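Local coordinates for protein 4-oxalmesaconate hydratase (Pseudomonas putida, PDB 5CGZ) that catalyses the zinc-dependent hydration of 4-carboxy-2-hydroxymuconate (the enol form of oxalomesaconate), the third step of gallate degradation, at residues 7-12 with 86-91. Residues are numbered along the deposited sequence; the frame is centred on the assembly and turned at random.
Sequences VSAHSA and YPMRAD. With ZN (zinc ion), chain C.
The imidazole of His10 meets the edge of the Tyr86 ring beside the zinc site of this Rossmann-like PIG-L/MshB fold, where the chain at the C-terminal end of strand 3-8 faces the loop between strand 76-80 and helix 92-105. NE2 of His10 lies 4.0 Å from CE1 of Tyr86, near the plane of the phenol ring. The two side chains cross at about a right angle, while their ring planes are inclined at 43°, an oblique pairing. The other ring nitrogen of His10, ND1, binds zinc at 2.1 Å; Asp13, Glu44 and His123 are the other protein ligands, and a water lies at a long 2.5 Å from the metal. NE2 itself is hydrogen-bonded to Asp122, a second-shell carboxylate that, with zinc on ND1, would hold the imidazole in its orientation and also receives the backbone N-H groups of Tyr86 and Met88, linking the two segments. One face of the His10 ring is covered by CB of Ala9, 4.0 Å above its centre. Met88 reaches the same alanine with CG anti to the backbone N (chi1 -170°) and a bend at chi3 that carries CE to 4.3 Å from Ala9 CB. At that bend, SD of Met88 lies 3.9 Å from the carbonyl O of Ala9, which accepts a hydrogen bond from Ser38 OG.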
loop_
_atom_site.group_PDB
_atom_site.type_symbol
_atom_site.label_atom_id
_atom_site.label_comp_id
_atom_site.label_asym_id
_atom_site.label_seq_id
_atom_site.Cartn_x
_atom_site.Cartn_y
_atom_site.Cartn_z
ATOM N N VAL A 7 -0.166 -1.281 27.087
ATOM C CA VAL A 7 1.262 -1.613 27.060
ATOM C C VAL A 7 2.082 -0.445 26.507
ATOM O O VAL A 7 2.042 -0.142 25.311
ATOM C CB VAL A 7 1.538 -2.866 26.235
ATOM C CG1 VAL A 7 3.023 -3.221 26.302
ATOM C CG2 VAL A 7 0.693 -4.019 26.753
ATOM N N SER A 8 2.820 0.191 27.408
ATOM C CA SER A 8 3.554 1.422 27.146
ATOM C C SER A 8 5.057 1.130 27.042
ATOM O O SER A 8 5.629 0.545 27.962
ATOM C CB SER A 8 3.252 2.414 28.279
ATOM O OG SER A 8 3.842 3.673 28.074
ATOM N N ALA A 9 5.704 1.501 25.936
ATOM C CA ALA A 9 7.139 1.202 25.794
ATOM C C ALA A 9 7.971 1.925 26.859
ATOM O O ALA A 9 8.856 1.345 27.491
ATOM C CB ALA A 9 7.640 1.582 24.410
ATOM N N HIS A 10 7.671 3.203 27.033
ATOM C CA HIS A 10 8.341 4.052 28.002
ATOM C C HIS A 10 7.276 4.567 28.956
ATOM O O HIS A 10 6.113 4.672 28.577
ATOM C CB HIS A 10 9.062 5.193 27.290
ATOM C CG HIS A 10 9.866 4.739 26.109
ATOM N ND1 HIS A 10 9.532 5.060 24.807
ATOM C CD2 HIS A 10 10.970 3.958 26.030
ATOM C CE1 HIS A 10 10.408 4.513 23.982
ATOM N NE2 HIS A 10 11.290 3.836 24.699
ATOM N N SER A 11 7.667 4.907 30.176
ATOM C CA SER A 11 6.690 5.214 31.218
ATOM C C SER A 11 5.755 6.386 30.882
ATOM O O SER A 11 4.606 6.372 31.294
ATOM C CB SER A 11 7.406 5.478 32.555
ATOM O OG SER A 11 8.380 6.503 32.445
ATOM N N ALA A 12 6.212 7.377 30.116
ATOM C CA ALA A 12 5.365 8.545 29.831
ATOM C C ALA A 12 4.328 8.316 28.719
ATOM O O ALA A 12 3.323 9.028 28.624
ATOM C CB ALA A 12 6.232 9.750 29.478
ATOM N N TYR A 86 16.214 2.387 24.529
ATOM C CA TYR A 86 17.292 2.917 23.684
ATOM C C TYR A 86 18.625 2.212 23.854
ATOM O O TYR A 86 19.592 2.840 24.271
ATOM C CB TYR A 86 17.509 4.404 23.963
ATOM C CG TYR A 86 16.489 5.329 23.341
ATOM C CD1 TYR A 86 15.169 5.331 23.775
ATOM C CD2 TYR A 86 16.854 6.224 22.340
ATOM C CE1 TYR A 86 14.234 6.185 23.226
ATOM C CE2 TYR A 86 15.917 7.093 21.776
ATOM C CZ TYR A 86 14.613 7.063 22.223
ATOM O OH TYR A 86 13.677 7.920 21.682
ATOM N N PRO A 87 18.696 0.920 23.503
ATOM C CA PRO A 87 17.620 0.147 22.883
ATOM C C PRO A 87 16.830 -0.688 23.872
ATOM O O PRO A 87 17.394 -1.262 24.811
ATOM C CB PRO A 87 18.379 -0.778 21.929
ATOM C CG PRO A 87 19.628 -1.111 22.740
ATOM C CD PRO A 87 19.968 0.173 23.507
ATOM N N MET A 88 15.527 -0.781 23.639
ATOM C CA MET A 88 14.712 -1.780 24.306
ATOM C C MET A 88 14.889 -3.122 23.593
ATOM O O MET A 88 14.808 -3.201 22.366
ATOM C CB MET A 88 13.245 -1.351 24.318
ATOM C CG MET A 88 12.357 -2.204 25.201
ATOM S SD MET A 88 10.743 -1.424 25.472
ATOM C CE MET A 88 9.837 -2.128 24.120
ATOM N N ARG A 89 15.152 -4.171 24.364
ATOM C CA ARG A 89 15.250 -5.531 23.832
ATOM C C ARG A 89 14.470 -6.487 24.726
ATOM O O ARG A 89 14.487 -6.345 25.941
ATOM C CB ARG A 89 16.716 -5.982 23.732
ATOM C CG ARG A 89 17.544 -5.231 22.683
ATOM C CD ARG A 89 17.058 -5.556 21.260
ATOM N NE ARG A 89 17.914 -4.973 20.225
ATOM C CZ ARG A 89 17.662 -3.822 19.605
ATOM N NH1 ARG A 89 16.577 -3.121 19.912
ATOM N NH2 ARG A 89 18.499 -3.368 18.675
ATOM N N ALA A 90 13.786 -7.458 24.129
ATOM C CA ALA A 90 13.033 -8.441 24.899
ATOM C C ALA A 90 13.436 -9.858 24.506
ATOM O O ALA A 90 13.939 -10.084 23.403
ATOM C CB ALA A 90 11.538 -8.247 24.697
ATOM N N ASP A 91 13.231 -10.810 25.411
ATOM C CA ASP A 91 13.437 -12.223 25.096
ATOM C C ASP A 91 12.186 -13.026 25.458
ATOM O O ASP A 91 11.149 -12.443 25.797
ATOM C CB ASP A 91 14.668 -12.770 25.824
ATOM C CG ASP A 91 14.619 -12.529 27.323
ATOM O OD1 ASP A 91 13.513 -12.343 27.880
ATOM O OD2 ASP A 91 15.699 -12.526 27.945
HETATM ZN ZN ZN C . 8.074 6.317 24.072
HETATM O O HOH W 1 7.808 8.742 23.561
#